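Local coordinates for protein methylthioribose-1-phosphate isomerase (Saccharomyces cerevisiae, PDB 1W2W) that catalyses the interconversion of methylthioribose-1-phosphate and methylthioribulose-1-phosphate, the first step from this sugar phosphate in the methionine salvage pathway, at residues T37-M48 / L95-R106. Numbering follows the deposited sequence.
Sequences TIDDGYSVIKSM and LNKRLDFLLSSR. With SO4 (sulfate ion), chain I.
Arg98 NH2 meets Asp39 OD2 at 2.8 Å in a nearly straight salt bridge. The carboxylate oxygen lies at the edge of the guanidinium, close to its plane, whereas the donor comes in above the carboxylate plane; Glu67, on helix 53-73, pairs with Arg98 NE. At the other end of the contact Arg106 grips a sulfate, probably from the crystallisation liquor, through NH1 to O1 (3.0 Å) and NH2 to O2 (2.9 Å), and a water links NH1 to Ile45 O. Met48, a selenomethionine, has SE over one face of this guanidinium, and an acidic side chain of another protein chain takes Arg106 NE.

Between these ends, Tyr42 and Phe101 form an offset stack, centroids 4.0 Å apart and planes 16° from parallel. With CG anti to the backbone N (chi1 175°), the Tyr42 ring is carried against Phe101, whose CZ lies over its centre, with Ser104 OG at its edge. A serine in place of Tyr42 would probably leave that Phe101 face without its aromatic partner and open a gap beside Ser104. Deeper in, Leu102 is a knob among Ile38, Gly41, Tyr42 and Ile45, its CD1 3.6 Å from Tyr42 N; the missing side chain of Gly41 is consistent with this closeness to the backbone. Helices 38-46 and 95-103 form a nearly parallel pair (11°, axes 9.4 Å apart) with one knob-into-hole contact, in the helical N-terminal part of this isomerase of the MtnA subfamily, the Met48 side chain about 7 Å from that of Cys181, the predicted transition-state stabiliser.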
loop_
_atom_site.group_PDB
_atom_site.type_symbol
_atom_site.label_atom_id
_atom_site.label_comp_id
_atom_site.label_asym_id
_atom_site.label_seq_id
_atom_site.Cartn_x
_atom_site.Cartn_y
_atom_site.Cartn_z
ATOM N N THR A 37 -8.744 -8.504 -33.522
ATOM C CA THR A 37 -7.609 -9.319 -33.936
ATOM C C THR A 37 -6.748 -9.724 -32.761
ATOM O O THR A 37 -6.962 -9.269 -31.626
ATOM C CB THR A 37 -6.716 -8.542 -34.908
ATOM O OG1 THR A 37 -6.017 -7.517 -34.179
ATOM C CG2 THR A 37 -7.569 -7.793 -35.929
ATOM N N ILE A 38 -5.760 -10.564 -33.051
ATOM C CA ILE A 38 -4.832 -10.997 -32.015
ATOM C C ILE A 38 -4.006 -9.815 -31.518
ATOM O O ILE A 38 -3.572 -9.789 -30.361
ATOM C CB ILE A 38 -3.975 -12.171 -32.516
ATOM C CG1 ILE A 38 -4.879 -13.407 -32.650
ATOM C CG2 ILE A 38 -2.851 -12.489 -31.527
ATOM C CD1 ILE A 38 -4.240 -14.588 -33.378
ATOM N N ASP A 39 -3.808 -8.811 -32.369
ATOM C CA ASP A 39 -3.090 -7.627 -31.897
ATOM C C ASP A 39 -3.873 -6.929 -30.798
ATOM O O ASP A 39 -3.270 -6.370 -29.886
ATOM C CB ASP A 39 -2.798 -6.622 -33.016
ATOM C CG ASP A 39 -1.900 -7.190 -34.079
ATOM O OD1 ASP A 39 -0.726 -7.483 -33.766
ATOM O OD2 ASP A 39 -2.292 -7.389 -35.242
ATOM N N ASP A 40 -5.204 -6.948 -30.895
ATOM C CA ASP A 40 -6.049 -6.300 -29.893
ATOM C C ASP A 40 -5.985 -7.081 -28.583
ATOM O O ASP A 40 -5.871 -6.495 -27.510
ATOM C CB ASP A 40 -7.499 -6.234 -30.363
ATOM C CG ASP A 40 -7.678 -5.348 -31.584
ATOM O OD1 ASP A 40 -6.863 -4.410 -31.781
ATOM O OD2 ASP A 40 -8.611 -5.523 -32.397
ATOM N N GLY A 41 -6.065 -8.401 -28.694
ATOM C CA GLY A 41 -5.934 -9.282 -27.548
ATOM C C GLY A 41 -4.609 -9.049 -26.850
ATOM O O GLY A 41 -4.561 -8.869 -25.632
ATOM N N TYR A 42 -3.528 -9.031 -27.626
ATOM C CA TYR A 42 -2.201 -8.792 -27.062
ATOM C C TYR A 42 -2.177 -7.434 -26.379
ATOM O O TYR A 42 -1.666 -7.302 -25.268
ATOM C CB TYR A 42 -1.136 -8.819 -28.169
ATOM C CG TYR A 42 0.255 -8.464 -27.693
ATOM C CD1 TYR A 42 1.141 -9.450 -27.282
ATOM C CD2 TYR A 42 0.680 -7.142 -27.659
ATOM C CE1 TYR A 42 2.424 -9.129 -26.850
ATOM C CE2 TYR A 42 1.952 -6.810 -27.232
ATOM C CZ TYR A 42 2.818 -7.808 -26.827
ATOM O OH TYR A 42 4.084 -7.480 -26.402
ATOM N N SER A 43 -2.723 -6.420 -27.049
ATOM C CA SER A 43 -2.634 -5.065 -26.521
ATOM C C SER A 43 -3.382 -4.907 -25.203
ATOM O O SER A 43 -2.844 -4.318 -24.258
ATOM C CB SER A 43 -3.136 -4.036 -27.525
ATOM O OG SER A 43 -2.967 -2.726 -26.991
ATOM N N VAL A 44 -4.605 -5.425 -25.121
ATOM C CA VAL A 44 -5.345 -5.238 -23.867
ATOM C C VAL A 44 -4.776 -6.060 -22.712
ATOM O O VAL A 44 -4.912 -5.669 -21.553
ATOM C CB VAL A 44 -6.858 -5.454 -23.993
ATOM C CG1 VAL A 44 -7.461 -4.483 -25.025
ATOM C CG2 VAL A 44 -7.185 -6.924 -24.319
ATOM N N ILE A 45 -4.145 -7.189 -23.020
ATOM C CA ILE A 45 -3.497 -7.987 -21.989
ATOM C C ILE A 45 -2.214 -7.305 -21.504
ATOM O O ILE A 45 -1.995 -7.129 -20.309
ATOM C CB ILE A 45 -3.198 -9.419 -22.473
ATOM C CG1 ILE A 45 -4.501 -10.187 -22.739
ATOM C CG2 ILE A 45 -2.345 -10.158 -21.437
ATOM C CD1 ILE A 45 -4.269 -11.491 -23.549
ATOM N N LYS A 46 -1.369 -6.906 -22.445
ATOM C CA LYS A 46 -0.061 -6.378 -22.074
ATOM C C LYS A 46 -0.207 -5.088 -21.262
ATOM O O LYS A 46 0.515 -4.869 -20.297
ATOM C CB LYS A 46 0.765 -6.166 -23.338
ATOM C CG LYS A 46 2.046 -5.394 -23.169
ATOM C CD LYS A 46 3.093 -6.215 -22.454
ATOM C CE LYS A 46 4.479 -5.579 -22.641
ATOM N NZ LYS A 46 5.504 -6.333 -21.869
ATOM N N SER A 47 -1.163 -4.258 -21.659
ATOM C CA SER A 47 -1.421 -2.989 -20.993
ATOM C C SER A 47 -2.289 -3.140 -19.737
ATOM O O SER A 47 -2.476 -2.172 -18.995
ATOM C CB SER A 47 -2.084 -2.015 -21.973
ATOM O OG SER A 47 -3.449 -2.356 -22.167
HETATM N N MSE A 48 -2.815 -4.340 -19.496
HETATM C CA MSE A 48 -3.656 -4.587 -18.311
HETATM C C MSE A 48 -5.000 -3.867 -18.351
HETATM O O MSE A 48 -5.615 -3.552 -17.318
HETATM C CB MSE A 48 -2.892 -4.320 -17.016
HETATM C CG MSE A 48 -1.715 -5.269 -16.854
HETATM SE SE MSE A 48 -0.776 -5.076 -15.151
HETATM C CE MSE A 48 -2.145 -5.790 -13.898
ATOM N N LEU A 95 -0.568 -18.149 -38.292
ATOM C CA LEU A 95 -1.425 -18.252 -37.107
ATOM C C LEU A 95 -0.626 -18.707 -35.882
ATOM O O LEU A 95 -0.746 -18.115 -34.803
ATOM C CB LEU A 95 -2.606 -19.184 -37.365
ATOM C CG LEU A 95 -3.727 -19.260 -36.328
ATOM C CD1 LEU A 95 -4.056 -17.871 -35.802
ATOM C CD2 LEU A 95 -4.930 -19.854 -37.041
ATOM N N ASN A 96 0.189 -19.748 -36.041
ATOM C CA ASN A 96 1.002 -20.224 -34.926
ATOM C C ASN A 96 1.966 -19.171 -34.413
ATOM O O ASN A 96 2.169 -19.038 -33.207
ATOM C CB ASN A 96 1.728 -21.529 -35.262
ATOM C CG ASN A 96 0.827 -22.736 -35.107
ATOM O OD1 ASN A 96 0.106 -22.861 -34.110
ATOM N ND2 ASN A 96 0.850 -23.625 -36.092
ATOM N N LYS A 97 2.546 -18.407 -35.329
ATOM C CA LYS A 97 3.439 -17.316 -34.956
ATOM C C LYS A 97 2.672 -16.266 -34.149
ATOM O O LYS A 97 3.171 -15.740 -33.154
ATOM C CB LYS A 97 4.053 -16.702 -36.216
ATOM C CG LYS A 97 5.036 -15.559 -35.984
ATOM C CD LYS A 97 5.776 -15.243 -37.293
ATOM C CE LYS A 97 5.159 -14.066 -38.033
ATOM N NZ LYS A 97 6.002 -12.845 -37.835
ATOM N N ARG A 98 1.450 -15.972 -34.576
ATOM C CA ARG A 98 0.644 -14.975 -33.883
ATOM C C ARG A 98 0.141 -15.479 -32.524
ATOM O O ARG A 98 -0.002 -14.690 -31.582
ATOM C CB ARG A 98 -0.482 -14.466 -34.789
ATOM C CG ARG A 98 0.068 -13.518 -35.849
ATOM C CD ARG A 98 -0.927 -13.113 -36.901
ATOM N NE ARG A 98 -1.930 -12.182 -36.383
ATOM C CZ ARG A 98 -1.682 -10.934 -36.025
ATOM N NH1 ARG A 98 -0.452 -10.437 -36.114
ATOM N NH2 ARG A 98 -2.670 -10.173 -35.584
ATOM N N LEU A 99 -0.096 -16.785 -32.416
ATOM C CA LEU A 99 -0.349 -17.401 -31.107
ATOM C C LEU A 99 0.835 -17.299 -30.151
ATOM O O LEU A 99 0.660 -17.029 -28.960
ATOM C CB LEU A 99 -0.831 -18.850 -31.252
ATOM C CG LEU A 99 -2.145 -19.072 -32.001
ATOM C CD1 LEU A 99 -2.345 -20.567 -32.260
ATOM C CD2 LEU A 99 -3.323 -18.497 -31.200
ATOM N N ASP A 100 2.044 -17.507 -30.660
ATOM C CA ASP A 100 3.248 -17.259 -29.871
ATOM C C ASP A 100 3.411 -15.797 -29.449
ATOM O O ASP A 100 3.834 -15.514 -28.328
ATOM C CB ASP A 100 4.506 -17.772 -30.596
ATOM C CG ASP A 100 4.473 -19.279 -30.845
ATOM O OD1 ASP A 100 3.654 -19.990 -30.221
ATOM O OD2 ASP A 100 5.236 -19.845 -31.663
ATOM N N PHE A 101 3.074 -14.867 -30.341
ATOM C CA PHE A 101 3.084 -13.440 -30.013
ATOM C C PHE A 101 2.119 -13.181 -28.849
ATOM O O PHE A 101 2.489 -12.563 -27.836
ATOM C CB PHE A 101 2.695 -12.637 -31.260
ATOM C CG PHE A 101 2.512 -11.165 -31.025
ATOM C CD1 PHE A 101 3.536 -10.396 -30.489
ATOM C CD2 PHE A 101 1.309 -10.556 -31.344
ATOM C CE1 PHE A 101 3.363 -9.038 -30.276
ATOM C CE2 PHE A 101 1.131 -9.195 -31.136
ATOM C CZ PHE A 101 2.160 -8.438 -30.603
ATOM N N LEU A 102 0.891 -13.669 -28.995
ATOM C CA LEU A 102 -0.136 -13.483 -27.958
ATOM C C LEU A 102 0.339 -14.022 -26.611
ATOM O O LEU A 102 0.177 -13.364 -25.576
ATOM C CB LEU A 102 -1.438 -14.186 -28.364
ATOM C CG LEU A 102 -2.626 -14.050 -27.405
ATOM C CD1 LEU A 102 -2.903 -12.564 -27.196
ATOM C CD2 LEU A 102 -3.852 -14.714 -28.025
ATOM N N LEU A 103 0.920 -15.222 -26.633
ATOM C CA LEU A 103 1.477 -15.849 -25.437
ATOM C C LEU A 103 2.474 -14.946 -24.714
ATOM O O LEU A 103 2.565 -14.962 -23.482
ATOM C CB LEU A 103 2.151 -17.181 -25.785
ATOM C CG LEU A 103 2.809 -17.932 -24.625
ATOM C CD1 LEU A 103 1.727 -18.537 -23.737
ATOM C CD2 LEU A 103 3.737 -19.013 -25.148
ATOM N N SER A 104 3.222 -14.159 -25.480
ATOM C CA SER A 104 4.266 -13.315 -24.892
ATOM C C SER A 104 3.742 -12.076 -24.162
ATOM O O SER A 104 4.510 -11.384 -23.499
ATOM C CB SER A 104 5.285 -12.882 -25.950
ATOM O OG SER A 104 4.750 -11.891 -26.817
ATOM N N SER A 105 2.447 -11.796 -24.290
ATOM C CA SER A 105 1.833 -10.631 -23.652
ATOM C C SER A 105 2.203 -10.454 -22.174
ATOM O O SER A 105 2.750 -9.419 -21.783
ATOM C CB SER A 105 0.307 -10.677 -23.816
ATOM O OG SER A 105 -0.218 -11.914 -23.350
ATOM N N ARG A 106 1.883 -11.455 -21.357
ATOM C CA ARG A 106 2.180 -11.431 -19.926
ATOM C C ARG A 106 2.461 -12.873 -19.481
ATOM O O ARG A 106 1.643 -13.756 -19.707
ATOM C CB ARG A 106 1.000 -10.839 -19.132
ATOM C CG ARG A 106 0.892 -9.318 -19.150
ATOM C CD ARG A 106 -0.202 -8.768 -18.218
ATOM N NE ARG A 106 0.232 -8.844 -16.824
ATOM C CZ ARG A 106 -0.594 -8.890 -15.777
ATOM N NH1 ARG A 106 -1.916 -8.860 -15.953
ATOM N NH2 ARG A 106 -0.082 -8.966 -14.546
HETATM S S SO4 I . -3.489 -9.323 -12.495
HETATM O O1 SO4 I . -3.774 -9.890 -13.818
HETATM O O2 SO4 I . -2.112 -8.826 -12.497
HETATM O O3 SO4 I . -4.381 -8.208 -12.240
HETATM O O4 SO4 I . -3.626 -10.372 -11.492
HETATM O O HOH W 1 -3.393 -8.376 -18.361
#